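Long-range contacts in oxidoreductase (Listeria innocua, PDB 3E18), which binds NAD through a Rossmann-fold domain and is probably a dehydrogenase of the GFO/IDH/MocA family whose substrate is not known: residues 145-151 against 238-244; 235-239 against 249-253; 244-248 against 259-263. All coordinates share one frame; numbering follows the deposited sequence. Where two conformers were deposited one is given.

Contact 1 (145-151 against 238-244); sequences EMFHLES and RWYVKGT
Phe147 and His148 both turn their backbone N-H groups on the carbonyl of Lys242, a classic beta bulge that shifts the register of two antiparallel strands by one residue. Phe147 N lies 3.0 Å from Lys242 O, whereas the bond from His148 is weak. With CG wedged between its own backbone N and carbonyl carbon (chi1 64°), the Phe147 ring comes to lie beside the neighbouring strand, with Lys242 O over one face, and its CE2 reaches 3.4 Å from Gly243 C. Beyond the bulge the pairing is regular, and Lys242 N returns a bond to His148 O. At the far end Arg238 NH1 donates to Ser151 OG at 2.8 Å, nearly in the guanidinium plane. Ser151 CB sits over the six-membered ring of Trp239, a CH-pi contact of 4.0 Å to the centroid. On that face Leu149 CG packs 4.0 Å from Val241 CG1, and Met146 SD touches the same valine, under cover of helices 129-140 and 173-188. The other face is more polar: His148 NE2 donates to the anti lone pair of Glu150 OE2 at 2.7 Å, while ND1 is paired with Thr223. Glu150 OE1 also bridges to Arg152; Tyr240 OH bonds to Ile234 O, and Lys242 NZ to Thr231 OG1, of the second subunit. Flanked by histidine and arginine, the buried Glu150 carboxylate would be expected to remain ionised.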
ATOM      1  N   GLU A 145      17.509  -4.944   9.931  1.00 31.78           N
ATOM      2  CA  GLU A 145      16.373  -5.843  10.126  1.00 33.14           C
ATOM      3  C   GLU A 145      15.225  -5.427   9.224  1.00 32.16           C
ATOM      4  O   GLU A 145      14.653  -4.341   9.402  1.00 28.20           O
ATOM      5  CB  GLU A 145      15.925  -5.809  11.591  1.00 35.46           C
ATOM      6  CG  GLU A 145      17.017  -6.263  12.544  1.00 50.07           C
ATOM      7  CD  GLU A 145      16.544  -6.406  13.981  1.00 65.98           C
ATOM      8  OE1 GLU A 145      15.686  -5.608  14.423  1.00 69.84           O
ATOM      9  OE2 GLU A 145      17.047  -7.319  14.675  1.00 72.82           O
ATOM     10  N   MET A 146      14.908  -6.278   8.248  1.00 30.30           N
ATOM     11  CA  MET A 146      13.829  -6.019   7.295  1.00 32.98           C
ATOM     12  C   MET A 146      12.519  -6.232   8.041  1.00 31.72           C
ATOM     13  O   MET A 146      12.276  -7.328   8.547  1.00 37.54           O
ATOM     14  CB  MET A 146      13.931  -6.970   6.093  1.00 33.34           C
ATOM     15  CG  MET A 146      13.123  -6.561   4.869  1.00 33.02           C
ATOM     16  SD  MET A 146      13.370  -7.663   3.467  1.00 21.40           S
ATOM     17  CE  MET A 146      15.058  -7.282   3.025  1.00 23.57           C
ATOM     18  N   PHE A 147      11.695  -5.187   8.133  1.00 29.82           N
ATOM     19  CA  PHE A 147      10.456  -5.261   8.928  1.00 28.29           C
ATOM     20  C   PHE A 147       9.190  -5.052   8.102  1.00 26.58           C
ATOM     21  O   PHE A 147       8.086  -5.228   8.598  1.00 20.29           O
ATOM     22  CB  PHE A 147      10.497  -4.312  10.152  1.00 29.70           C
ATOM     23  CG  PHE A 147      10.587  -2.825   9.807  1.00 28.43           C
ATOM     24  CD1 PHE A 147       9.457  -2.098   9.439  1.00 31.03           C
ATOM     25  CD2 PHE A 147      11.804  -2.153   9.890  1.00 30.36           C
ATOM     26  CE1 PHE A 147       9.542  -0.737   9.126  1.00 36.46           C
ATOM     27  CE2 PHE A 147      11.897  -0.799   9.597  1.00 24.60           C
ATOM     28  CZ  PHE A 147      10.768  -0.089   9.202  1.00 34.63           C
ATOM     29  N   HIS A 148       9.338  -4.687   6.831  1.00 21.56           N
ATOM     30  CA  HIS A 148       8.178  -4.445   6.016  1.00 20.30           C
ATOM     31  C   HIS A 148       8.516  -4.770   4.565  1.00 20.89           C
ATOM     32  O   HIS A 148       9.521  -4.297   4.068  1.00 23.95           O
ATOM     33  CB  HIS A 148       7.696  -2.991   6.148  1.00 23.32           C
ATOM     34  CG  HIS A 148       6.524  -2.675   5.268  1.00 27.95           C
ATOM     35  ND1 HIS A 148       5.246  -3.109   5.545  1.00 26.18           N
ATOM     36  CD2 HIS A 148       6.448  -2.009   4.090  1.00 26.69           C
ATOM     37  CE1 HIS A 148       4.430  -2.716   4.584  1.00 29.40           C
ATOM     38  NE2 HIS A 148       5.134  -2.046   3.688  1.00 29.44           N
ATOM     39  N   LEU A 149       7.700  -5.608   3.923  1.00 17.28           N
ATOM     40  CA  LEU A 149       7.967  -6.038   2.527  1.00 23.09           C
ATOM     41  C   LEU A 149       6.778  -5.813   1.637  1.00 22.94           C
ATOM     42  O   LEU A 149       5.661  -6.143   1.993  1.00 23.94           O
ATOM     43  CB  LEU A 149       8.324  -7.536   2.472  1.00 25.40           C
ATOM     44  CG  LEU A 149       9.558  -8.043   3.226  1.00 31.24           C
ATOM     45  CD1 LEU A 149       9.261  -8.351   4.708  1.00 29.34           C
ATOM     46  CD2 LEU A 149      10.079  -9.280   2.524  1.00 27.99           C
ATOM     47  N   GLU A 150       6.994  -5.299   0.429  1.00 24.51           N
ATOM     48  CA  GLU A 150       5.869  -5.137  -0.455  1.00 21.25           C
ATOM     49  C   GLU A 150       6.229  -5.862  -1.732  1.00 26.83           C
ATOM     50  O   GLU A 150       7.259  -5.585  -2.316  1.00 23.17           O
ATOM     51  CB  GLU A 150       5.542  -3.655  -0.715  1.00 27.48           C
ATOM     52  CG  GLU A 150       5.131  -2.905   0.540  1.00 24.88           C
ATOM     53  CD  GLU A 150       4.856  -1.432   0.354  1.00 28.92           C
ATOM     54  OE1 GLU A 150       4.767  -0.930  -0.798  1.00 26.61           O
ATOM     55  OE2 GLU A 150       4.722  -0.767   1.401  1.00 27.13           O
ATOM     56  N   SER A 151       5.392  -6.825  -2.112  1.00 21.11           N
ATOM     57  CA  SER A 151       5.652  -7.713  -3.235  1.00 23.13           C
ATOM     58  C   SER A 151       4.484  -7.585  -4.195  1.00 21.20           C
ATOM     59  O   SER A 151       3.339  -7.854  -3.825  1.00 23.81           O
ATOM     60  CB  SER A 151       5.805  -9.140  -2.695  1.00 22.83           C
ATOM     61  OG  SER A 151       5.953 -10.099  -3.729  1.00 28.63           O
ATOM     62  N   ARG A 238       8.308  -4.478  -8.505  1.00 23.19           N
ATOM     63  CA  ARG A 238       8.178  -5.871  -8.096  1.00 22.87           C
ATOM     64  C   ARG A 238       8.394  -6.002  -6.582  1.00 24.46           C
ATOM     65  O   ARG A 238       7.613  -6.669  -5.912  1.00 24.24           O
ATOM     66  CB  ARG A 238       9.151  -6.743  -8.903  1.00 24.46           C
ATOM     67  CG  ARG A 238       9.204  -8.217  -8.523  1.00 26.19           C
ATOM     68  CD  ARG A 238       7.944  -9.002  -8.848  1.00 26.22           C
ATOM     69  NE  ARG A 238       8.015 -10.329  -8.246  1.00 24.25           N
ATOM     70  CZ  ARG A 238       7.657 -10.628  -7.000  1.00 25.11           C
ATOM     71  NH1 ARG A 238       7.139  -9.715  -6.186  1.00 26.93           N
ATOM     72  NH2 ARG A 238       7.790 -11.869  -6.579  1.00 23.56           N
ATOM     73  N   TRP A 239       9.427  -5.347  -6.052  1.00 23.30           N
ATOM     74  CA  TRP A 239       9.739  -5.421  -4.599  1.00 22.85           C
ATOM     75  C   TRP A 239      10.003  -4.026  -4.048  1.00 26.00           C
ATOM     76  O   TRP A 239      10.627  -3.205  -4.712  1.00 25.35           O
ATOM     77  CB  TRP A 239      10.977  -6.284  -4.376  1.00 19.47           C
ATOM     78  CG  TRP A 239      10.746  -7.778  -4.582  1.00 22.00           C
ATOM     79  CD1 TRP A 239      11.044  -8.514  -5.695  1.00 25.01           C
ATOM     80  CD2 TRP A 239      10.190  -8.684  -3.637  1.00 22.16           C
ATOM     81  NE1 TRP A 239      10.697  -9.837  -5.505  1.00 22.96           N
ATOM     82  CE2 TRP A 239      10.177  -9.966  -4.241  1.00 27.26           C
ATOM     83  CE3 TRP A 239       9.712  -8.545  -2.323  1.00 23.44           C
ATOM     84  CZ2 TRP A 239       9.693 -11.099  -3.583  1.00 26.91           C
ATOM     85  CZ3 TRP A 239       9.223  -9.663  -1.672  1.00 21.76           C
ATOM     86  CH2 TRP A 239       9.214 -10.925  -2.297  1.00 23.42           C
ATOM     87  N   TYR A 240       9.516  -3.751  -2.841  1.00 23.70           N
ATOM     88  CA  TYR A 240       9.849  -2.522  -2.149  1.00 21.88           C
ATOM     89  C   TYR A 240       9.935  -2.939  -0.696  1.00 21.11           C
ATOM     90  O   TYR A 240       8.950  -3.387  -0.117  1.00 20.93           O
ATOM     91  CB  TYR A 240       8.783  -1.440  -2.358  1.00 24.68           C
ATOM     92  CG  TYR A 240       9.039  -0.136  -1.594  1.00 28.13           C
ATOM     93  CD1 TYR A 240       9.938   0.829  -2.078  1.00 29.35           C
ATOM     94  CD2 TYR A 240       8.380   0.124  -0.392  1.00 25.61           C
ATOM     95  CE1 TYR A 240      10.167   2.024  -1.375  1.00 27.89           C
ATOM     96  CE2 TYR A 240       8.598   1.314   0.314  1.00 28.67           C
ATOM     97  CZ  TYR A 240       9.496   2.252  -0.176  1.00 24.03           C
ATOM     98  OH  TYR A 240       9.696   3.422   0.527  1.00 21.68           O
ATOM     99  N   VAL A 241      11.126  -2.837  -0.129  1.00 23.07           N
ATOM    100  CA  VAL A 241      11.365  -3.414   1.204  1.00 19.67           C
ATOM    101  C   VAL A 241      11.997  -2.403   2.144  1.00 23.88           C
ATOM    102  O   VAL A 241      12.805  -1.601   1.732  1.00 26.18           O
ATOM    103  CB  VAL A 241      12.216  -4.729   1.126  1.00 26.00           C
ATOM    104  CG1 VAL A 241      11.424  -5.868   0.431  1.00 25.80           C
ATOM    105  CG2 VAL A 241      13.554  -4.504   0.396  1.00 26.09           C
ATOM    106  N   LYS A 242      11.642  -2.463   3.427  1.00 22.24           N
ATOM    107  CA  LYS A 242      12.090  -1.469   4.377  1.00 25.97           C
ATOM    108  C   LYS A 242      12.703  -2.164   5.564  1.00 27.10           C
ATOM    109  O   LYS A 242      12.165  -3.159   6.039  1.00 21.12           O
ATOM    110  CB  LYS A 242      10.906  -0.627   4.878  1.00 28.59           C
ATOM    111  CG  LYS A 242      10.270   0.283   3.825  1.00 24.16           C
ATOM    112  CD  LYS A 242       9.118   1.105   4.430  1.00 24.41           C
ATOM    113  CE  LYS A 242       9.646   2.273   5.259  1.00 26.07           C
ATOM    114  NZ  LYS A 242       8.563   2.783   6.152  1.00 38.02           N
ATOM    115  N   GLY A 243      13.821  -1.626   6.038  1.00 27.80           N
ATOM    116  CA  GLY A 243      14.516  -2.147   7.196  1.00 23.77           C
ATOM    117  C   GLY A 243      14.976  -1.029   8.094  1.00 31.79           C
ATOM    118  O   GLY A 243      14.874   0.139   7.726  1.00 28.57           O
ATOM    119  N   THR A 244      15.474  -1.386   9.276  1.00 27.87           N
ATOM    120  CA  THR A 244      15.988  -0.416  10.251  1.00 30.89           C
ATOM    121  C   THR A 244      17.187   0.414   9.741  1.00 30.97           C
ATOM    122  O   THR A 244      17.483   1.479  10.273  1.00 28.69           O
ATOM    123  CB  THR A 244      16.381  -1.119  11.559  1.00 31.91           C
ATOM    124  OG1 THR A 244      17.333  -2.151  11.268  1.00 32.01           O
ATOM    125  CG2 THR A 244      15.167  -1.741  12.213  1.00 34.02           C
TER

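Contact 2 (235-239 against 249-253); sequences KLPRW and IIHDW. With GOL (glycerol), chain J.
A loop-to-strand crossing in the C-terminal domain, this contact brings the turn that leads into strand 239-243 against the end of strand 246-250, and the two paths run about 100° apart. One antiparallel hydrogen-bonded pair survives at the crossing: Trp239 N donates to Ile250 O at 3.0 Å, and Ile250 N answers to Trp239 O. Arg238 and Trp239 both face Ile250, a classic beta bulge, and next to this pair Arg238 N donates to His251 O. That donor stands well above the carbonyl plane (61° out of it), just past the end of the strand at Ile250. A water ties the same oxygen to Leu236 O.

Side chains pack across the crossing. Pro237 lays CB 3.8 Å from Ile249 CG1, while Trp239 and Ile250 run side by side, CB to CB at 3.9 Å. Arg238 starts with CG anti to the backbone N (chi1 176°) and bends at its second torsion, which carries CD over the six-membered ring of Trp253, a CH-pi contact with the centroid 4.1 Å away. The guanidinium is turned steeply to this indole. A glycerol, probably from the crystallisation liquor, lies over a face of Trp253 through its C1 and donates from O1 to Asp252 OD2 at 2.6 Å.

Asp130 accepts both Arg238 NE and Trp239 NE1, joining the crossing to helix 129-140, on which Ile250 also packs at Ile134. Strand 146-154 runs alongside through Ser151 and Arg152, helix 173-188 meets Arg238 at Leu181, and Leu236 of the second subunit packs on Pro237.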
ATOM      1  N   LYS A 235       3.054  -0.212 -14.090  1.00 29.09           N
ATOM      2  CA  LYS A 235       3.405  -1.156 -13.041  0.50 31.73           C
ATOM      3  C   LYS A 235       4.139  -0.449 -11.907  1.00 31.37           C
ATOM      4  O   LYS A 235       4.979   0.411 -12.148  1.00 31.98           O
ATOM      5  CB  LYS A 235       4.280  -2.281 -13.606  0.50 34.08           C
ATOM      6  CG  LYS A 235       3.675  -3.050 -14.783  0.50 33.57           C
ATOM      7  CD  LYS A 235       4.647  -4.111 -15.305  0.50 32.89           C
ATOM      8  CE  LYS A 235       4.077  -4.892 -16.483  0.50 37.61           C
ATOM      9  NZ  LYS A 235       4.112  -4.140 -17.775  0.50 36.24           N
ATOM     10  N   LEU A 236       3.808  -0.812 -10.671  1.00 31.97           N
ATOM     11  CA  LEU A 236       4.590  -0.409  -9.514  1.00 26.85           C
ATOM     12  C   LEU A 236       5.744  -1.417  -9.377  1.00 27.85           C
ATOM     13  O   LEU A 236       5.705  -2.447 -10.039  1.00 27.43           O
ATOM     14  CB  LEU A 236       3.712  -0.386  -8.247  1.00 24.99           C
ATOM     15  CG  LEU A 236       2.680   0.751  -8.137  1.00 27.06           C
ATOM     16  CD1 LEU A 236       1.932   0.670  -6.807  1.00 22.24           C
ATOM     17  CD2 LEU A 236       3.333   2.122  -8.275  1.00 29.75           C
ATOM     18  N   PRO A 237       6.788  -1.126  -8.556  1.00 28.10           N
ATOM     19  CA  PRO A 237       7.902  -2.095  -8.463  1.00 27.48           C
ATOM     20  C   PRO A 237       7.531  -3.510  -8.021  1.00 29.50           C
ATOM     21  O   PRO A 237       6.587  -3.700  -7.232  1.00 29.34           O
ATOM     22  CB  PRO A 237       8.838  -1.473  -7.403  1.00 29.05           C
ATOM     23  CG  PRO A 237       8.062  -0.421  -6.753  1.00 32.88           C
ATOM     24  CD  PRO A 237       7.081   0.080  -7.761  1.00 31.14           C
ATOM     25  N   ARG A 238       8.308  -4.478  -8.505  1.00 23.19           N
ATOM     26  CA  ARG A 238       8.178  -5.871  -8.096  1.00 22.87           C
ATOM     27  C   ARG A 238       8.394  -6.002  -6.582  1.00 24.46           C
ATOM     28  O   ARG A 238       7.613  -6.669  -5.912  1.00 24.24           O
ATOM     29  CB  ARG A 238       9.151  -6.743  -8.903  1.00 24.46           C
ATOM     30  CG  ARG A 238       9.204  -8.217  -8.523  1.00 26.19           C
ATOM     31  CD  ARG A 238       7.944  -9.002  -8.848  1.00 26.22           C
ATOM     32  NE  ARG A 238       8.015 -10.329  -8.246  1.00 24.25           N
ATOM     33  CZ  ARG A 238       7.657 -10.628  -7.000  1.00 25.11           C
ATOM     34  NH1 ARG A 238       7.139  -9.715  -6.186  1.00 26.93           N
ATOM     35  NH2 ARG A 238       7.790 -11.869  -6.579  1.00 23.56           N
ATOM     36  N   TRP A 239       9.427  -5.347  -6.052  1.00 23.30           N
ATOM     37  CA  TRP A 239       9.739  -5.421  -4.599  1.00 22.85           C
ATOM     38  C   TRP A 239      10.003  -4.026  -4.048  1.00 26.00           C
ATOM     39  O   TRP A 239      10.627  -3.205  -4.712  1.00 25.35           O
ATOM     40  CB  TRP A 239      10.977  -6.284  -4.376  1.00 19.47           C
ATOM     41  CG  TRP A 239      10.746  -7.778  -4.582  1.00 22.00           C
ATOM     42  CD1 TRP A 239      11.044  -8.514  -5.695  1.00 25.01           C
ATOM     43  CD2 TRP A 239      10.190  -8.684  -3.637  1.00 22.16           C
ATOM     44  NE1 TRP A 239      10.697  -9.837  -5.505  1.00 22.96           N
ATOM     45  CE2 TRP A 239      10.177  -9.966  -4.241  1.00 27.26           C
ATOM     46  CE3 TRP A 239       9.712  -8.545  -2.323  1.00 23.44           C
ATOM     47  CZ2 TRP A 239       9.693 -11.099  -3.583  1.00 26.91           C
ATOM     48  CZ3 TRP A 239       9.223  -9.663  -1.672  1.00 21.76           C
ATOM     49  CH2 TRP A 239       9.214 -10.925  -2.297  1.00 23.42           C
ATOM     50  N   ILE A 249      14.686  -1.592  -3.505  1.00 25.79           N
ATOM     51  CA  ILE A 249      13.668  -1.639  -4.522  1.00 23.73           C
ATOM     52  C   ILE A 249      14.196  -2.549  -5.634  1.00 28.03           C
ATOM     53  O   ILE A 249      15.397  -2.508  -5.964  1.00 22.20           O
ATOM     54  CB  ILE A 249      13.307  -0.194  -5.037  1.00 28.82           C
ATOM     55  CG1 ILE A 249      12.059  -0.198  -5.938  1.00 22.56           C
ATOM     56  CG2 ILE A 249      14.496   0.468  -5.759  1.00 26.32           C
ATOM     57  CD1 ILE A 249      11.467   1.191  -6.164  1.00 26.11           C
ATOM     58  N   ILE A 250      13.323  -3.427  -6.130  1.00 22.71           N
ATOM     59  CA  ILE A 250      13.572  -4.169  -7.357  1.00 27.85           C
ATOM     60  C   ILE A 250      12.432  -3.785  -8.294  1.00 25.89           C
ATOM     61  O   ILE A 250      11.272  -4.071  -8.031  1.00 27.94           O
ATOM     62  CB  ILE A 250      13.652  -5.709  -7.147  1.00 26.13           C
ATOM     63  CG1 ILE A 250      14.666  -6.067  -6.064  1.00 23.51           C
ATOM     64  CG2 ILE A 250      14.047  -6.399  -8.439  1.00 24.50           C
ATOM     65  CD1 ILE A 250      14.854  -7.554  -5.844  1.00 23.39           C
ATOM     66  N   HIS A 251      12.754  -3.091  -9.370  1.00 32.16           N
ATOM     67  CA  HIS A 251      11.715  -2.553 -10.245  1.00 30.96           C
ATOM     68  C   HIS A 251      10.916  -3.613 -10.975  1.00 34.04           C
ATOM     69  O   HIS A 251       9.680  -3.573 -10.997  1.00 34.90           O
ATOM     70  CB  HIS A 251      12.330  -1.593 -11.257  1.00 30.79           C
ATOM     71  CG  HIS A 251      12.910  -0.368 -10.638  1.00 26.39           C
ATOM     72  ND1 HIS A 251      12.132   0.666 -10.165  1.00 35.21           N
ATOM     73  CD2 HIS A 251      14.195  -0.008 -10.412  1.00 33.49           C
ATOM     74  CE1 HIS A 251      12.915   1.611  -9.672  1.00 33.20           C
ATOM     75  NE2 HIS A 251      14.171   1.224  -9.806  1.00 32.13           N
ATOM     76  N   ASP A 252      11.626  -4.573 -11.551  1.00 35.42           N
ATOM     77  CA  ASP A 252      11.074  -5.418 -12.592  1.00 34.46           C
ATOM     78  C   ASP A 252      11.819  -6.764 -12.623  1.00 32.86           C
ATOM     79  O   ASP A 252      12.776  -6.974 -11.861  1.00 35.75           O
ATOM     80  CB  ASP A 252      11.219  -4.666 -13.930  1.00 41.68           C
ATOM     81  CG  ASP A 252      10.474  -5.323 -15.069  1.00 55.55           C
ATOM     82  OD1 ASP A 252      11.131  -5.645 -16.093  1.00 63.93           O
ATOM     83  OD2 ASP A 252       9.246  -5.526 -14.941  1.00 61.50           O
ATOM     84  N   TRP A 253      11.371  -7.667 -13.496  1.00 34.58           N
ATOM     85  CA  TRP A 253      11.999  -8.971 -13.730  1.00 37.09           C
ATOM     86  C   TRP A 253      13.443  -8.883 -14.248  1.00 37.21           C
ATOM     87  O   TRP A 253      14.205  -9.840 -14.114  1.00 38.75           O
ATOM     88  CB  TRP A 253      11.167  -9.813 -14.710  1.00 34.81           C
ATOM     89  CG  TRP A 253       9.735 -10.023 -14.297  1.00 32.30           C
ATOM     90  CD1 TRP A 253       8.617  -9.552 -14.936  1.00 36.60           C
ATOM     91  CD2 TRP A 253       9.267 -10.755 -13.156  1.00 31.28           C
ATOM     92  NE1 TRP A 253       7.485  -9.944 -14.257  1.00 37.84           N
ATOM     93  CE2 TRP A 253       7.855 -10.689 -13.167  1.00 27.31           C
ATOM     94  CE3 TRP A 253       9.904 -11.460 -12.125  1.00 29.69           C
ATOM     95  CZ2 TRP A 253       7.072 -11.294 -12.186  1.00 34.70           C
ATOM     96  CZ3 TRP A 253       9.123 -12.072 -11.156  1.00 28.96           C
ATOM     97  CH2 TRP A 253       7.722 -11.982 -11.191  1.00 26.20           C
TER
HETATM   98  C1  GOL J 365       7.298  -6.830 -12.202  1.00 50.98           C
HETATM   99  O1  GOL J 365       7.319  -6.497 -13.574  1.00 54.41           O
HETATM  100  C2  GOL J 365       5.855  -6.863 -11.691  1.00 50.48           C
HETATM  101  O2  GOL J 365       5.019  -7.516 -12.619  1.00 47.14           O
HETATM  102  C3  GOL J 365       5.333  -5.447 -11.481  1.00 50.32           C
HETATM  103  O3  GOL J 365       4.881  -5.246 -10.157  1.00 35.99           O
HETATM  104  O   HOH W   1       7.380  -3.189 -12.210  1.00 44.66           O

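Contact 3 (244-248 against 259-263); sequences TEGTG and IVKPT
Lys261 and Glu245 meet by side chain on main chain: the ammonium NZ donates to Glu245 O at 3.0 Å, in the carbonyl plane. Bends at the third and fourth torsions (chi3 60°, chi4 65°) bring NZ back to this oxygen, from which Lys261 CG is itself 3.3 Å away. Next to it, Pro262 applies its ring to the same turn, CD 3.5 Å from Glu245 C, and its CG meets Glu245 OE1 as the two side chains cross at about a right angle. A water links the carboxylate oxygen OE1 to Pro262 O, 2.8 Å from the latter, and is weakly held by Lys261 NZ.

Behind this end the strands pair regularly. Thr247 N donates to Val260 O and Val260 N to Thr247 O, both at 3.0 Å, the second with a C=O...N angle of 169°. Gly246 brings its CA within 3.2 Å of Val260 O, an approach possible because no side chain stands in between. Further out, Lys261 NZ has a second acceptor in Thr142 O, while Ile259 packs on Ile143. Strand 292-295 continues the sheet beyond Val260, and from the second subunit Phe233 N bonds Thr247 OG1 as Ile234 packs on Val260.

Together these features describe the open end of an antiparallel beta hairpin, strands 246-250 and 257-262, within the large mixed sheet that characterises the C-terminal domain of GFO/IDH/MocA proteins.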
ATOM      1  N   THR A 244      15.474  -1.386   9.276  1.00 27.87           N
ATOM      2  CA  THR A 244      15.988  -0.416  10.251  1.00 30.89           C
ATOM      3  C   THR A 244      17.187   0.414   9.741  1.00 30.97           C
ATOM      4  O   THR A 244      17.483   1.479  10.273  1.00 28.69           O
ATOM      5  CB  THR A 244      16.381  -1.119  11.559  1.00 31.91           C
ATOM      6  OG1 THR A 244      17.333  -2.151  11.268  1.00 32.01           O
ATOM      7  CG2 THR A 244      15.167  -1.741  12.213  1.00 34.02           C
ATOM      8  N   GLU A 245      17.858  -0.074   8.696  1.00 30.64           N
ATOM      9  CA  GLU A 245      19.046   0.574   8.159  1.00 27.19           C
ATOM     10  C   GLU A 245      18.985   0.651   6.638  1.00 28.00           C
ATOM     11  O   GLU A 245      19.952   0.328   5.965  1.00 27.92           O
ATOM     12  CB  GLU A 245      20.309  -0.194   8.573  1.00 23.44           C
ATOM     13  CG  GLU A 245      20.516  -0.359  10.106  1.00 31.98           C
ATOM     14  CD  GLU A 245      20.867   0.950  10.831  1.00 51.91           C
ATOM     15  OE1 GLU A 245      21.222   1.958  10.171  1.00 56.28           O
ATOM     16  OE2 GLU A 245      20.798   0.965  12.085  1.00 62.72           O
ATOM     17  N   GLY A 246      17.861   1.100   6.103  1.00 23.96           N
ATOM     18  CA  GLY A 246      17.763   1.299   4.662  1.00 28.56           C
ATOM     19  C   GLY A 246      16.476   0.814   4.047  1.00 27.83           C
ATOM     20  O   GLY A 246      15.593   0.299   4.739  1.00 30.13           O
ATOM     21  N   THR A 247      16.401   0.971   2.728  1.00 25.43           N
ATOM     22  CA  THR A 247      15.236   0.663   1.937  1.00 26.52           C
ATOM     23  C   THR A 247      15.789   0.088   0.627  1.00 28.19           C
ATOM     24  O   THR A 247      16.841   0.534   0.164  1.00 28.51           O
ATOM     25  CB  THR A 247      14.395   1.960   1.668  1.00 25.53           C
ATOM     26  OG1 THR A 247      14.047   2.582   2.916  1.00 30.50           O
ATOM     27  CG2 THR A 247      13.128   1.661   0.902  1.00 25.96           C
ATOM     28  N   GLY A 248      15.106  -0.909   0.065  1.00 24.17           N
ATOM     29  CA  GLY A 248      15.487  -1.490  -1.230  1.00 25.34           C
ATOM     30  C   GLY A 248      14.347  -1.556  -2.225  1.00 24.26           C
ATOM     31  O   GLY A 248      13.186  -1.601  -1.862  1.00 25.73           O
ATOM     32  N   ILE A 259      19.649  -0.007  -3.467  1.00 25.00           N
ATOM     33  CA  ILE A 259      19.465   0.098  -2.036  1.00 24.68           C
ATOM     34  C   ILE A 259      19.978   1.468  -1.610  1.00 26.28           C
ATOM     35  O   ILE A 259      20.992   1.932  -2.127  1.00 26.64           O
ATOM     36  CB  ILE A 259      20.258  -1.000  -1.356  1.00 26.22           C
ATOM     37  CG1 ILE A 259      19.578  -2.352  -1.589  1.00 22.02           C
ATOM     38  CG2 ILE A 259      20.400  -0.731   0.140  1.00 24.72           C
ATOM     39  CD1 ILE A 259      20.519  -3.496  -1.496  1.00 31.12           C
ATOM     40  N   VAL A 260      19.264   2.121  -0.693  1.00 27.79           N
ATOM     41  CA  VAL A 260      19.713   3.368  -0.086  1.00 27.20           C
ATOM     42  C   VAL A 260      19.733   3.183   1.440  1.00 28.17           C
ATOM     43  O   VAL A 260      18.765   2.733   2.022  1.00 26.80           O
ATOM     44  CB  VAL A 260      18.846   4.575  -0.534  1.00 23.83           C
ATOM     45  CG1 VAL A 260      19.366   5.875   0.076  1.00 27.26           C
ATOM     46  CG2 VAL A 260      18.880   4.717  -2.073  1.00 20.97           C
ATOM     47  N   LYS A 261      20.859   3.487   2.071  1.00 25.87           N
ATOM     48  CA  LYS A 261      21.024   3.290   3.513  1.00 22.91           C
ATOM     49  C   LYS A 261      21.443   4.592   4.165  1.00 28.18           C
ATOM     50  O   LYS A 261      22.114   5.392   3.532  1.00 32.97           O
ATOM     51  CB  LYS A 261      22.149   2.274   3.775  1.00 28.61           C
ATOM     52  CG  LYS A 261      21.892   0.830   3.321  1.00 28.80           C
ATOM     53  CD  LYS A 261      23.155  -0.053   3.470  1.00 20.50           C
ATOM     54  CE  LYS A 261      23.648  -0.129   4.920  1.00 29.45           C
ATOM     55  NZ  LYS A 261      22.670  -0.813   5.789  1.00 25.16           N
ATOM     56  N   PRO A 262      21.098   4.795   5.456  1.00 24.01           N
ATOM     57  CA  PRO A 262      21.622   5.934   6.203  1.00 28.47           C
ATOM     58  C   PRO A 262      23.107   5.758   6.560  1.00 28.60           C
ATOM     59  O   PRO A 262      23.578   4.629   6.707  1.00 31.86           O
ATOM     60  CB  PRO A 262      20.796   5.913   7.494  1.00 23.04           C
ATOM     61  CG  PRO A 262      20.427   4.480   7.672  1.00 22.18           C
ATOM     62  CD  PRO A 262      20.200   3.960   6.274  1.00 22.35           C
ATOM     63  N   THR A 263      23.824   6.873   6.693  1.00 27.59           N
ATOM     64  CA  THR A 263      25.187   6.870   7.235  1.00 31.51           C
ATOM     65  C   THR A 263      25.145   7.385   8.663  1.00 33.75           C
ATOM     66  O   THR A 263      24.104   7.876   9.116  1.00 34.72           O
ATOM     67  CB  THR A 263      26.126   7.797   6.470  1.00 25.36           C
ATOM     68  OG1 THR A 263      25.797   9.161   6.758  1.00 32.55           O
ATOM     69  CG2 THR A 263      26.021   7.587   4.967  1.00 19.64           C
TER
HETATM   70  O   HOH W   2      23.031   2.008   7.478  1.00 30.37           O

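How the contacts relate
Along the chain, contact 1 comes first, closing a long loop of 86 residues that contains helix 173-188 and strands 193-201, 211-218 and 223-229. Its second segment overlaps contact 2 at Arg238 and Trp239, and contact 2 closes a short loop across the hairpin of strands 239-243 and 246-250. Contact 3 opens at Thr244, where contact 1 ends, and closes the next hairpin; its segments alternate with those of contact 2, so these two cross. Val241 O, probably hydrogen-bonded to Gly248 N, joins contacts 1 and 3 directly. Together they link four strands adjacent in the mixed sheet, 146-154, 239-243, 246-250 and 257-262, and all three touch the second subunit.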